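Local coordinates for protein probable fumarate reductase Ifc3 (Shewanella frigidimarina, PDB 1QO8) that catalyses the reduction of fumarate to succinate in vitro, using FAD and four covalently bound hemes c, and may take part in electron transport to Fe(3+), at residues A[369-374]-A[490-495]; A[359-364]-A[374-379]; A[380-385]-A[402-407]. All blocks are in the same frame, centred on the assembly; numbering follows the deposited sequence.

Interaction 1. Residues A[369-374]-A[490-495]. With HEM (protoporphyrin IX containing Fe), chain C.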
ATOM      1  N   ILE A 369     -11.133  24.656   5.483  1.00 42.09           N
ATOM      2  CA  ILE A 369     -11.289  25.103   4.092  1.00 39.86           C
ATOM      3  C   ILE A 369      -9.881  25.497   3.597  1.00 41.03           C
ATOM      4  O   ILE A 369      -9.084  25.915   4.448  1.00 40.41           O
ATOM      5  CB  ILE A 369     -12.197  26.338   4.320  1.00 44.18           C
ATOM      6  CG1 ILE A 369     -13.659  25.870   4.290  1.00 45.93           C
ATOM      7  CG2 ILE A 369     -11.889  27.519   3.413  1.00 44.40           C
ATOM      8  CD1 ILE A 369     -14.606  26.972   4.706  1.00 48.97           C
ATOM      9  N   LEU A 370      -9.571  25.390   2.355  1.00 39.91           N
ATOM     10  CA  LEU A 370      -8.358  25.746   1.678  1.00 45.65           C
ATOM     11  C   LEU A 370      -8.058  27.265   1.897  1.00 45.16           C
ATOM     12  O   LEU A 370      -8.980  28.071   1.670  1.00 46.02           O
ATOM     13  CB  LEU A 370      -8.430  25.464   0.184  1.00 44.33           C
ATOM     14  CG  LEU A 370      -8.606  24.062  -0.421  1.00 50.15           C
ATOM     15  CD1 LEU A 370      -7.816  23.887  -1.736  1.00 47.40           C
ATOM     16  CD2 LEU A 370      -8.217  22.880   0.435  1.00 47.57           C
ATOM     17  N   ILE A 371      -6.980  27.629   2.537  1.00 46.40           N
ATOM     18  CA  ILE A 371      -6.507  29.052   2.408  1.00 44.90           C
ATOM     19  C   ILE A 371      -5.616  29.090   1.188  1.00 43.30           C
ATOM     20  O   ILE A 371      -4.593  28.427   1.094  1.00 40.73           O
ATOM     21  CB  ILE A 371      -5.901  29.547   3.708  1.00 45.96           C
ATOM     22  CG1 ILE A 371      -7.051  29.640   4.739  1.00 49.39           C
ATOM     23  CG2 ILE A 371      -5.358  30.990   3.537  1.00 46.21           C
ATOM     24  CD1 ILE A 371      -6.926  28.509   5.711  1.00 55.11           C
ATOM     25  N   SER A 372      -6.099  29.734   0.137  1.00 41.37           N
ATOM     26  CA  SER A 372      -5.428  29.911  -1.092  1.00 40.74           C
ATOM     27  C   SER A 372      -3.985  30.471  -0.920  1.00 39.71           C
ATOM     28  O   SER A 372      -3.691  31.349  -0.108  1.00 36.11           O
ATOM     29  CB  SER A 372      -6.200  30.962  -1.940  1.00 41.30           C
ATOM     30  OG  SER A 372      -5.464  31.023  -3.152  1.00 44.09           O
ATOM     31  N   GLU A 373      -3.091  29.935  -1.701  1.00 41.16           N
ATOM     32  CA  GLU A 373      -1.665  30.399  -1.749  1.00 43.36           C
ATOM     33  C   GLU A 373      -1.595  31.836  -2.202  1.00 41.67           C
ATOM     34  O   GLU A 373      -0.712  32.571  -1.729  1.00 41.02           O
ATOM     35  CB  GLU A 373      -0.883  29.399  -2.589  1.00 43.08           C
ATOM     36  CG  GLU A 373      -1.132  29.570  -4.085  1.00 48.00           C
ATOM     37  CD  GLU A 373      -0.488  28.408  -4.833  1.00 53.11           C
ATOM     38  OE1 GLU A 373       0.085  27.501  -4.157  1.00 57.18           O
ATOM     39  OE2 GLU A 373      -0.506  28.328  -6.060  1.00 55.30           O
ATOM     40  N   THR A 374      -2.623  32.383  -2.876  1.00 42.37           N
ATOM     41  CA  THR A 374      -2.671  33.780  -3.259  1.00 43.97           C
ATOM     42  C   THR A 374      -2.801  34.697  -2.049  1.00 44.37           C
ATOM     43  O   THR A 374      -2.467  35.910  -2.213  1.00 43.05           O
ATOM     44  CB  THR A 374      -3.747  34.104  -4.293  1.00 47.17           C
ATOM     45  OG1 THR A 374      -5.047  34.142  -3.709  1.00 50.90           O
ATOM     46  CG2 THR A 374      -3.784  33.118  -5.450  1.00 47.60           C
ATOM     47  N   TYR A 490      -4.748  40.794  11.375  1.00 45.99           N
ATOM     48  CA  TYR A 490      -5.543  39.594  11.213  1.00 43.91           C
ATOM     49  C   TYR A 490      -4.678  38.336  11.226  1.00 43.63           C
ATOM     50  O   TYR A 490      -3.532  38.440  10.791  1.00 38.79           O
ATOM     51  CB  TYR A 490      -6.195  39.607   9.824  1.00 44.32           C
ATOM     52  CG  TYR A 490      -7.257  40.685   9.716  1.00 48.54           C
ATOM     53  CD1 TYR A 490      -8.574  40.500  10.106  1.00 50.00           C
ATOM     54  CD2 TYR A 490      -6.865  41.942   9.224  1.00 51.93           C
ATOM     55  CE1 TYR A 490      -9.495  41.547   9.994  1.00 53.47           C
ATOM     56  CE2 TYR A 490      -7.760  42.979   9.083  1.00 54.62           C
ATOM     57  CZ  TYR A 490      -9.074  42.753   9.467  1.00 54.90           C
ATOM     58  OH  TYR A 490      -9.954  43.798   9.330  1.00 59.34           O
ATOM     59  N   ALA A 491      -5.291  37.203  11.616  1.00 42.06           N
ATOM     60  CA  ALA A 491      -4.611  35.915  11.407  1.00 41.25           C
ATOM     61  C   ALA A 491      -5.593  34.755  11.130  1.00 41.74           C
ATOM     62  O   ALA A 491      -6.681  34.712  11.726  1.00 37.13           O
ATOM     63  CB  ALA A 491      -3.836  35.543  12.655  1.00 40.82           C
ATOM     64  N   VAL A 492      -5.126  33.786  10.327  1.00 39.58           N
ATOM     65  CA  VAL A 492      -5.882  32.584  10.117  1.00 42.54           C
ATOM     66  C   VAL A 492      -4.994  31.354  10.496  1.00 41.35           C
ATOM     67  O   VAL A 492      -3.829  31.337  10.060  1.00 37.70           O
ATOM     68  CB  VAL A 492      -6.150  32.076   8.712  1.00 46.46           C
ATOM     69  CG1 VAL A 492      -7.509  31.371   8.644  1.00 43.43           C
ATOM     70  CG2 VAL A 492      -5.752  32.980   7.597  1.00 44.31           C
ATOM     71  N   LYS A 493      -5.587  30.401  11.210  1.00 40.84           N
ATOM     72  CA  LYS A 493      -4.771  29.245  11.609  1.00 40.94           C
ATOM     73  C   LYS A 493      -4.759  28.152  10.563  1.00 39.32           C
ATOM     74  O   LYS A 493      -5.826  27.824  10.042  1.00 36.36           O
ATOM     75  CB  LYS A 493      -5.288  28.737  12.957  1.00 43.47           C
ATOM     76  CG  LYS A 493      -4.422  27.641  13.600  1.00 47.06           C
ATOM     77  CD  LYS A 493      -5.142  27.408  14.959  1.00 48.75           C
ATOM     78  CE  LYS A 493      -4.390  26.660  15.989  1.00 52.77           C
ATOM     79  NZ  LYS A 493      -5.293  26.514  17.232  1.00 55.01           N
ATOM     80  N   VAL A 494      -3.578  27.722  10.056  1.00 38.05           N
ATOM     81  CA  VAL A 494      -3.549  26.729   8.959  1.00 34.95           C
ATOM     82  C   VAL A 494      -2.595  25.592   9.180  1.00 34.49           C
ATOM     83  O   VAL A 494      -1.762  25.619  10.067  1.00 38.97           O
ATOM     84  CB  VAL A 494      -3.157  27.391   7.632  1.00 36.19           C
ATOM     85  CG1 VAL A 494      -4.078  28.589   7.378  1.00 32.11           C
ATOM     86  CG2 VAL A 494      -1.683  27.894   7.701  1.00 33.44           C
ATOM     87  N   ALA A 495      -2.695  24.519   8.422  1.00 37.15           N
ATOM     88  CA  ALA A 495      -1.860  23.354   8.434  1.00 35.99           C
ATOM     89  C   ALA A 495      -2.087  22.630   7.129  1.00 36.54           C
ATOM     90  O   ALA A 495      -3.095  22.772   6.436  1.00 33.60           O
ATOM     91  CB  ALA A 495      -2.184  22.525   9.682  1.00 36.06           C
TER
HETATM   92  CHA HEM C 601     -18.324  27.537   2.008  1.00 38.03           C
HETATM   93  CHB HEM C 601     -21.853  28.122   5.291  1.00 39.81           C
HETATM   94  CHC HEM C 601     -21.725  23.330   5.887  1.00 36.98           C
HETATM   95  CHD HEM C 601     -17.479  23.061   3.558  1.00 38.98           C
HETATM   96  C1A HEM C 601     -19.301  28.140   2.754  1.00 40.06           C
HETATM   97  C2A HEM C 601     -19.819  29.495   2.680  1.00 43.60           C
HETATM   98  C3A HEM C 601     -20.789  29.647   3.571  1.00 38.88           C
HETATM   99  C4A HEM C 601     -20.905  28.372   4.286  1.00 42.62           C
HETATM  100  CMA HEM C 601     -21.649  30.878   3.945  1.00 38.95           C
HETATM  101  CAA HEM C 601     -19.237  30.591   1.728  1.00 39.48           C
HETATM  102  CBA HEM C 601     -20.018  30.736   0.407  1.00 47.07           C
HETATM  103  CGA HEM C 601     -19.764  29.533  -0.471  1.00 51.28           C
HETATM  104  O1A HEM C 601     -20.806  28.847  -0.738  1.00 58.20           O
HETATM  105  O2A HEM C 601     -18.583  29.285  -0.872  1.00 50.82           O
HETATM  106  C1B HEM C 601     -22.245  26.825   5.597  1.00 42.26           C
HETATM  107  C2B HEM C 601     -23.465  26.437   6.291  1.00 39.27           C
HETATM  108  C3B HEM C 601     -23.429  25.123   6.410  1.00 43.60           C
HETATM  109  C4B HEM C 601     -22.208  24.615   5.845  1.00 40.64           C
HETATM  110  CMB HEM C 601     -24.520  27.458   6.683  1.00 41.43           C
HETATM  111  CAB HEM C 601     -24.525  24.104   6.944  1.00 42.02           C
HETATM  112  CBB HEM C 601     -25.820  24.435   6.954  1.00 40.62           C
HETATM  113  C1C HEM C 601     -20.539  22.827   5.408  1.00 40.09           C
HETATM  114  C2C HEM C 601     -20.072  21.445   5.429  1.00 41.55           C
HETATM  115  C3C HEM C 601     -18.928  21.387   4.754  1.00 42.29           C
HETATM  116  C4C HEM C 601     -18.623  22.714   4.278  1.00 41.47           C
HETATM  117  CMC HEM C 601     -20.858  20.358   6.171  1.00 40.16           C
HETATM  118  CAC HEM C 601     -17.994  20.176   4.387  1.00 40.44           C
HETATM  119  CBC HEM C 601     -18.472  18.969   4.100  1.00 41.81           C
HETATM  120  C1D HEM C 601     -17.358  24.254   2.894  1.00 38.25           C
HETATM  121  C2D HEM C 601     -16.285  24.569   1.927  1.00 38.85           C
HETATM  122  C3D HEM C 601     -16.531  25.795   1.497  1.00 39.48           C
HETATM  123  C4D HEM C 601     -17.721  26.303   2.147  1.00 37.50           C
HETATM  124  CMD HEM C 601     -15.149  23.589   1.567  1.00 32.09           C
HETATM  125  CAD HEM C 601     -15.698  26.644   0.470  1.00 37.59           C
HETATM  126  CBD HEM C 601     -14.881  27.709   1.158  1.00 42.98           C
HETATM  127  CGD HEM C 601     -14.047  28.684   0.289  1.00 47.44           C
HETATM  128  O1D HEM C 601     -13.420  28.253  -0.698  1.00 47.48           O
HETATM  129  O2D HEM C 601     -14.010  29.891   0.602  1.00 48.60           O
HETATM  130  NA  HEM C 601     -20.052  27.466   3.714  1.00 41.31           N
HETATM  131  NB  HEM C 601     -21.486  25.695   5.370  1.00 41.09           N
HETATM  132  NC  HEM C 601     -19.628  23.571   4.688  1.00 41.44           N
HETATM  133  ND  HEM C 601     -18.204  25.319   3.011  1.00 39.24           N
HETATM  134 FE   HEM C 601     -19.898  25.487   4.132  1.00 37.13          FE
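Apolar contact between Ile371 and two valines, Val492 and Val494, is all that joins loop 369-374 to strand 490-495. The delta methyl of Ile371 does the touching. Ile371 CD1 lies 3.3 Å from Val494 CG1, closer than carbons normally pack, and a relaxed 4.1 Å from Val492 CG1. The exact placing of CD1 is therefore somewhat doubtful, and the unstaggered second torsion of Ile371 (chi2 106°) shares that doubt. Branched aliphatic residues suit this buried place, and Val492 and Val494, two apart on an extended strand, present their methyls to the same side.

Polar bonds hold the loop within itself and to its surroundings. Ser372 OG accepts the backbone N of Thr374 at 3.2 Å, a nearly straight bond (158°) that caps the helix beginning there; a small hydroxyl residue is apt for reaching forward to an amide of the first turn. Glu373 forms a salt bridge with Arg397, the probable proton donor.

Cofactor packing comes from Ile369. Ile369 CD1 is 3.6 Å from HEM CBD, a carbon of a propionate arm, and Ile369 CG1 is 3.8 Å from HEM C2D, in the pyrrole that carries this arm. Ile369 also touches His83, an axial ligand of a heme iron.

With Ser372 and Glu373 probably binding fumarate and succinate, as in related enzymes, the loop belongs to the substrate site of the FAD-dependent fumarate reductase/succinate dehydrogenase family, backed by a strand of a mixed beta sheet and bordered by heme.

Interaction 2. Residues A[359-364]-A[374-379]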
ATOM      1  N   ALA A 359      -1.891  16.363  -0.940  1.00 38.96           N
ATOM      2  CA  ALA A 359      -2.254  17.280   0.153  1.00 38.60           C
ATOM      3  C   ALA A 359      -2.291  18.733  -0.293  1.00 39.68           C
ATOM      4  O   ALA A 359      -1.624  19.072  -1.240  1.00 39.95           O
ATOM      5  CB  ALA A 359      -1.160  17.225   1.225  1.00 36.70           C
ATOM      6  N   HIS A 360      -2.706  19.616   0.600  1.00 40.75           N
ATOM      7  CA  HIS A 360      -2.715  21.050   0.282  1.00 40.00           C
ATOM      8  C   HIS A 360      -1.964  21.680   1.427  1.00 36.48           C
ATOM      9  O   HIS A 360      -2.175  21.360   2.573  1.00 38.76           O
ATOM     10  CB  HIS A 360      -4.162  21.537   0.104  1.00 40.89           C
ATOM     11  CG  HIS A 360      -4.216  23.013  -0.144  1.00 40.30           C
ATOM     12  ND1 HIS A 360      -4.521  23.577  -1.352  1.00 42.34           N
ATOM     13  CD2 HIS A 360      -4.018  24.054   0.706  1.00 38.18           C
ATOM     14  CE1 HIS A 360      -4.477  24.900  -1.266  1.00 39.63           C
ATOM     15  NE2 HIS A 360      -4.239  25.176  -0.019  1.00 39.07           N
ATOM     16  N   PRO A 361      -1.033  22.590   1.147  1.00 36.91           N
ATOM     17  CA  PRO A 361      -0.267  23.239   2.154  1.00 36.16           C
ATOM     18  C   PRO A 361      -0.893  24.009   3.253  1.00 34.29           C
ATOM     19  O   PRO A 361      -0.325  24.088   4.345  1.00 34.19           O
ATOM     20  CB  PRO A 361       0.789  24.079   1.388  1.00 37.62           C
ATOM     21  CG  PRO A 361       0.269  24.141   0.020  1.00 40.64           C
ATOM     22  CD  PRO A 361      -0.777  23.068  -0.257  1.00 36.47           C
ATOM     23  N   THR A 362      -1.928  24.823   3.149  1.00 33.89           N
ATOM     24  CA  THR A 362      -2.444  25.661   4.179  1.00 34.91           C
ATOM     25  C   THR A 362      -3.985  25.547   4.146  1.00 37.46           C
ATOM     26  O   THR A 362      -4.735  26.227   3.394  1.00 36.73           O
ATOM     27  CB  THR A 362      -2.027  27.159   3.838  1.00 35.99           C
ATOM     28  OG1 THR A 362      -2.494  27.414   2.519  1.00 34.17           O
ATOM     29  CG2 THR A 362      -0.517  27.321   3.919  1.00 34.68           C
ATOM     30  N   VAL A 363      -4.478  24.462   4.777  1.00 38.59           N
ATOM     31  CA  VAL A 363      -5.933  24.271   5.031  1.00 36.92           C
ATOM     32  C   VAL A 363      -6.266  24.871   6.376  1.00 36.86           C
ATOM     33  O   VAL A 363      -5.446  24.707   7.306  1.00 36.18           O
ATOM     34  CB  VAL A 363      -6.234  22.720   5.104  1.00 35.63           C
ATOM     35  CG1 VAL A 363      -7.661  22.401   5.373  1.00 35.96           C
ATOM     36  CG2 VAL A 363      -5.899  22.133   3.713  1.00 33.72           C
ATOM     37  N   GLY A 364      -7.456  25.483   6.549  1.00 33.37           N
ATOM     38  CA  GLY A 364      -7.707  26.026   7.891  1.00 37.14           C
ATOM     39  C   GLY A 364      -7.664  24.989   8.969  1.00 41.12           C
ATOM     40  O   GLY A 364      -8.129  23.873   8.743  1.00 42.79           O
ATOM     41  N   THR A 374      -2.623  32.383  -2.876  1.00 42.37           N
ATOM     42  CA  THR A 374      -2.671  33.780  -3.259  1.00 43.97           C
ATOM     43  C   THR A 374      -2.801  34.697  -2.049  1.00 44.37           C
ATOM     44  O   THR A 374      -2.467  35.910  -2.213  1.00 43.05           O
ATOM     45  CB  THR A 374      -3.747  34.104  -4.293  1.00 47.17           C
ATOM     46  OG1 THR A 374      -5.047  34.142  -3.709  1.00 50.90           O
ATOM     47  CG2 THR A 374      -3.784  33.118  -5.450  1.00 47.60           C
ATOM     48  N   VAL A 375      -3.168  34.213  -0.855  1.00 39.48           N
ATOM     49  CA  VAL A 375      -3.100  35.023   0.342  1.00 37.76           C
ATOM     50  C   VAL A 375      -1.642  35.448   0.626  1.00 41.42           C
ATOM     51  O   VAL A 375      -1.441  36.647   0.900  1.00 37.66           O
ATOM     52  CB  VAL A 375      -3.757  34.496   1.611  1.00 38.42           C
ATOM     53  CG1 VAL A 375      -3.763  35.500   2.759  1.00 35.34           C
ATOM     54  CG2 VAL A 375      -5.247  34.139   1.309  1.00 36.46           C
ATOM     55  N   ARG A 376      -0.691  34.532   0.585  1.00 39.73           N
ATOM     56  CA  ARG A 376       0.729  34.803   0.650  1.00 39.52           C
ATOM     57  C   ARG A 376       1.192  35.542  -0.627  1.00 40.57           C
ATOM     58  O   ARG A 376       1.835  36.585  -0.499  1.00 39.24           O
ATOM     59  CB  ARG A 376       1.516  33.513   0.913  1.00 37.95           C
ATOM     60  CG  ARG A 376       1.145  32.850   2.246  1.00 41.81           C
ATOM     61  CD  ARG A 376       1.842  31.480   2.344  1.00 40.19           C
ATOM     62  NE  ARG A 376       1.057  30.436   1.647  1.00 40.24           N
ATOM     63  CZ  ARG A 376       1.523  29.554   0.809  1.00 40.18           C
ATOM     64  NH1 ARG A 376       2.823  29.665   0.500  1.00 37.20           N
ATOM     65  NH2 ARG A 376       0.974  28.527   0.228  1.00 39.64           N
ATOM     66  N   GLY A 377       0.728  35.221  -1.809  1.00 40.17           N
ATOM     67  CA  GLY A 377       1.136  35.855  -3.078  1.00 42.61           C
ATOM     68  C   GLY A 377       0.921  37.365  -3.045  1.00 43.51           C
ATOM     69  O   GLY A 377       1.749  38.209  -3.436  1.00 42.45           O
ATOM     70  N   VAL A 378      -0.137  37.813  -2.354  1.00 39.34           N
ATOM     71  CA  VAL A 378      -0.558  39.192  -2.405  1.00 39.58           C
ATOM     72  C   VAL A 378      -0.075  39.879  -1.168  1.00 35.07           C
ATOM     73  O   VAL A 378      -0.329  41.080  -0.931  1.00 33.14           O
ATOM     74  CB  VAL A 378      -2.076  39.362  -2.739  1.00 45.67           C
ATOM     75  CG1 VAL A 378      -2.476  40.841  -2.816  1.00 49.66           C
ATOM     76  CG2 VAL A 378      -2.574  38.719  -4.020  1.00 43.94           C
ATOM     77  N   GLY A 379       0.722  39.218  -0.274  1.00 35.28           N
ATOM     78  CA  GLY A 379       1.383  39.937   0.777  1.00 31.89           C
ATOM     79  C   GLY A 379       1.525  39.359   2.157  1.00 34.58           C
ATOM     80  O   GLY A 379       2.184  39.927   3.014  1.00 34.10           O
TER
HETATM   81  O   HOH W   1      -1.636  30.147   1.725  1.00 38.22           O
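Arg376 has the most surface buried here, and its guanidinium end meets Thr362 from the opposite direction. A methyl is in van der Waals contact with the guanidinium: Thr362 CG2 lies 4.2 Å from both NE and NH2 of Arg376, approaching the flat group obliquely. A bend at the third torsion of Arg376 (chi3 -84°) turns the guanidinium back toward strand 359-364 instead of letting the chain run straight on from the helix.

Water supplies the polar link. It accepts from Arg376 NE at 2.7 Å, lying at the guanidinium edge and in its plane, and donates to Thr362 OG1 at 3.0 Å. Thr362 is well suited to this double duty, since its methyl packs while its hydroxyl, besides taking the water, bonds to the carbonyl O of Ile371. Arg376 is held a second time through NH1, which bonds to the carbonyl O of Glu393.

Pro361 adds a lesser touch, CG to Arg376 NH2 at 4.4 Å. Pro361 CD sits 3.4 Å above one face of the His360 ring, offset toward the rim, and the proline also packs on Arg397. With its restricted phi, proline suits the corner at which the chain turns between two strand pieces.

Just beyond, helix 374-377 closes in a Schellman motif at Gly379, whose positive phi glycine tolerates readily. His360 probably binds succinate, so this water-bridged contact of strand corner and short helix lies beside the substrate site of the fumarate reductase family.

Interaction 3. Residues A[380-385]-A[402-407]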
ATOM      1  N   ALA A 380       0.681  38.299   2.472  1.00 33.05           N
ATOM      2  CA  ALA A 380       0.605  37.951   3.879  1.00 34.70           C
ATOM      3  C   ALA A 380       1.944  37.293   4.278  1.00 34.60           C
ATOM      4  O   ALA A 380       2.631  36.745   3.470  1.00 31.86           O
ATOM      5  CB  ALA A 380      -0.525  36.956   4.107  1.00 35.99           C
ATOM      6  N   VAL A 381       2.176  37.303   5.555  1.00 35.81           N
ATOM      7  CA  VAL A 381       3.250  36.707   6.273  1.00 40.32           C
ATOM      8  C   VAL A 381       2.774  35.381   6.944  1.00 40.90           C
ATOM      9  O   VAL A 381       1.603  35.321   7.285  1.00 38.76           O
ATOM     10  CB  VAL A 381       3.656  37.705   7.374  1.00 37.66           C
ATOM     11  CG1 VAL A 381       4.684  37.197   8.380  1.00 37.47           C
ATOM     12  CG2 VAL A 381       4.216  38.970   6.691  1.00 42.14           C
ATOM     13  N   MET A 382       3.717  34.441   7.123  1.00 41.49           N
ATOM     14  CA  MET A 382       3.428  33.191   7.813  1.00 42.70           C
ATOM     15  C   MET A 382       4.381  33.038   8.984  1.00 42.33           C
ATOM     16  O   MET A 382       5.584  33.137   8.799  1.00 39.78           O
ATOM     17  CB  MET A 382       3.515  31.996   6.848  1.00 41.82           C
ATOM     18  CG  MET A 382       2.972  30.691   7.499  1.00 40.35           C
ATOM     19  SD  MET A 382       2.821  29.389   6.251  1.00 40.10           S
ATOM     20  CE  MET A 382       4.476  29.272   5.600  1.00 40.19           C
ATOM     21  N   VAL A 383       3.759  32.793  10.127  1.00 37.40           N
ATOM     22  CA  VAL A 383       4.411  32.784  11.423  1.00 41.61           C
ATOM     23  C   VAL A 383       4.017  31.501  12.200  1.00 43.10           C
ATOM     24  O   VAL A 383       2.932  30.920  11.965  1.00 40.96           O
ATOM     25  CB  VAL A 383       3.904  34.109  11.975  1.00 44.20           C
ATOM     26  CG1 VAL A 383       3.051  34.134  13.189  1.00 42.42           C
ATOM     27  CG2 VAL A 383       4.949  35.220  11.901  1.00 43.08           C
ATOM     28  N   ASN A 384       4.918  31.032  13.042  1.00 42.09           N
ATOM     29  CA  ASN A 384       4.604  29.779  13.773  1.00 44.70           C
ATOM     30  C   ASN A 384       3.798  30.117  15.013  1.00 45.23           C
ATOM     31  O   ASN A 384       3.416  31.302  15.169  1.00 42.90           O
ATOM     32  CB  ASN A 384       5.878  29.009  14.059  1.00 41.98           C
ATOM     33  CG  ASN A 384       6.788  29.701  15.049  1.00 47.81           C
ATOM     34  OD1 ASN A 384       6.472  30.712  15.723  1.00 45.37           O
ATOM     35  ND2 ASN A 384       7.951  29.055  15.091  1.00 47.00           N
ATOM     36  N   LYS A 385       3.478  29.142  15.859  1.00 44.83           N
ATOM     37  CA  LYS A 385       2.689  29.421  17.073  1.00 46.47           C
ATOM     38  C   LYS A 385       3.251  30.463  18.019  1.00 45.47           C
ATOM     39  O   LYS A 385       2.536  31.066  18.848  1.00 43.61           O
ATOM     40  CB  LYS A 385       2.577  28.058  17.822  1.00 50.85           C
ATOM     41  CG  LYS A 385       2.731  28.079  19.319  1.00 55.71           C
ATOM     42  CD  LYS A 385       2.749  26.721  20.003  1.00 60.56           C
ATOM     43  CE  LYS A 385       2.966  26.925  21.509  1.00 63.34           C
ATOM     44  NZ  LYS A 385       4.447  27.187  21.745  1.00 65.85           N
ATOM     45  N   ASP A 402       6.037  20.886   4.379  1.00 41.89           N
ATOM     46  CA  ASP A 402       7.062  20.249   5.215  1.00 43.13           C
ATOM     47  C   ASP A 402       7.560  21.252   6.225  1.00 41.39           C
ATOM     48  O   ASP A 402       7.619  20.809   7.387  1.00 43.55           O
ATOM     49  CB  ASP A 402       8.240  19.670   4.389  1.00 48.41           C
ATOM     50  CG  ASP A 402       9.239  19.003   5.351  1.00 51.98           C
ATOM     51  OD1 ASP A 402       8.903  17.958   5.952  1.00 53.56           O
ATOM     52  OD2 ASP A 402      10.342  19.546   5.585  1.00 55.37           O
ATOM     53  N   ALA A 403       7.770  22.552   5.949  1.00 37.99           N
ATOM     54  CA  ALA A 403       8.207  23.404   7.076  1.00 38.90           C
ATOM     55  C   ALA A 403       7.109  23.676   8.098  1.00 39.51           C
ATOM     56  O   ALA A 403       7.373  23.814   9.283  1.00 40.55           O
ATOM     57  CB  ALA A 403       8.739  24.747   6.554  1.00 39.48           C
ATOM     58  N   ILE A 404       5.841  23.827   7.700  1.00 41.10           N
ATOM     59  CA  ILE A 404       4.775  23.906   8.702  1.00 41.24           C
ATOM     60  C   ILE A 404       4.813  22.660   9.622  1.00 40.81           C
ATOM     61  O   ILE A 404       4.778  22.854  10.834  1.00 39.58           O
ATOM     62  CB  ILE A 404       3.384  24.116   8.072  1.00 40.76           C
ATOM     63  CG1 ILE A 404       3.264  25.445   7.253  1.00 41.70           C
ATOM     64  CG2 ILE A 404       2.430  24.117   9.244  1.00 42.59           C
ATOM     65  CD1 ILE A 404       2.094  25.505   6.313  1.00 38.96           C
ATOM     66  N   LEU A 405       4.893  21.432   9.133  1.00 44.15           N
ATOM     67  CA  LEU A 405       4.888  20.215   9.934  1.00 46.89           C
ATOM     68  C   LEU A 405       6.058  20.159  10.908  1.00 49.69           C
ATOM     69  O   LEU A 405       5.871  19.516  11.954  1.00 47.45           O
ATOM     70  CB  LEU A 405       4.866  18.918   9.064  1.00 46.17           C
ATOM     71  CG  LEU A 405       3.555  18.920   8.213  1.00 46.27           C
ATOM     72  CD1 LEU A 405       3.527  17.871   7.110  1.00 43.25           C
ATOM     73  CD2 LEU A 405       2.365  18.640   9.136  1.00 46.32           C
ATOM     74  N   LYS A 406       7.166  20.856  10.636  1.00 47.88           N
ATOM     75  CA  LYS A 406       8.295  20.945  11.545  1.00 49.87           C
ATOM     76  C   LYS A 406       8.098  22.011  12.636  1.00 49.12           C
ATOM     77  O   LYS A 406       8.934  22.027  13.537  1.00 47.59           O
ATOM     78  CB  LYS A 406       9.595  21.341  10.863  1.00 50.38           C
ATOM     79  CG  LYS A 406      10.008  20.456   9.702  1.00 55.49           C
ATOM     80  CD  LYS A 406      11.381  20.899   9.169  1.00 55.18           C
ATOM     81  CE  LYS A 406      12.435  19.915   9.561  1.00 59.40           C
ATOM     82  NZ  LYS A 406      13.013  19.071   8.480  1.00 58.56           N
ATOM     83  N   GLN A 407       7.052  22.840  12.547  1.00 45.42           N
ATOM     84  CA  GLN A 407       6.893  23.844  13.612  1.00 45.28           C
ATOM     85  C   GLN A 407       6.158  23.227  14.811  1.00 46.90           C
ATOM     86  O   GLN A 407       5.389  22.291  14.609  1.00 45.81           O
ATOM     87  CB  GLN A 407       6.083  25.078  13.134  1.00 43.68           C
ATOM     88  CG  GLN A 407       6.664  25.702  11.852  1.00 44.19           C
ATOM     89  CD  GLN A 407       8.130  26.079  12.066  1.00 44.85           C
ATOM     90  OE1 GLN A 407       8.448  26.842  12.960  1.00 46.31           O
ATOM     91  NE2 GLN A 407       9.028  25.522  11.273  1.00 45.57           N
TER
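Asn384 divides its amide between two jobs: OD1 accepts the backbone N of Asn388, with weak bonds from Gly387 and Asp386 as well, and ND2 reaches across to Gln407. The bond from Asn384 ND2 to Gln407 OE1 is 3.1 Å long and almost straight (168°), with the donor in the carbonyl plane and the two amides nearly coplanar, 28° apart. Gln407 is anchored in turn at its other end, NE2 giving a 3.1 Å bond to the carbonyl O of Ala403. A bend at its second torsion (chi2 -56°) folds the chain back over its own helix for this. Two amides, each able to give and accept, thus tie segment 380-385 to the residue that follows the helix without any charge.

The second contact is apolar. Met382 SD lies 4.0 Å from Ile404 CD1, and the two side chains cross at about a right angle. The flexible thioether of methionine readily fits against the branched isoleucine, which packs on Pro496 too.

Strand 381-383 pairs with strand 412-417 of the mixed sheet. The contact helps pack helix 397-405 against strand 381-383 of that sheet, through a sulfur-methyl contact and an amide-amide hydrogen bond.

Interactions 1 and 2 share Thr374 and have centres about 5 Å apart, joined by the sheet in which strands 489-505 and 357-364 are neighbours. Interaction 3, its centre about 11 Å from those of the other two, engages the same sheet through strand 381-383, which follows helix 374-377 in the chain; its Ile404 CD1 touches Thr362 CG2 of interaction 2 at 4.0 Å. All three are chiefly buried, yet their chemistry differs: bare aliphatic packing in interaction 1, a water-mediated arginine in interaction 2, and an amide pair beside a sulfur contact in interaction 3. The first two hold residues of the probable substrate site, whereas interaction 3 is farther off, with Lys406 and Asp402 near the second subunit.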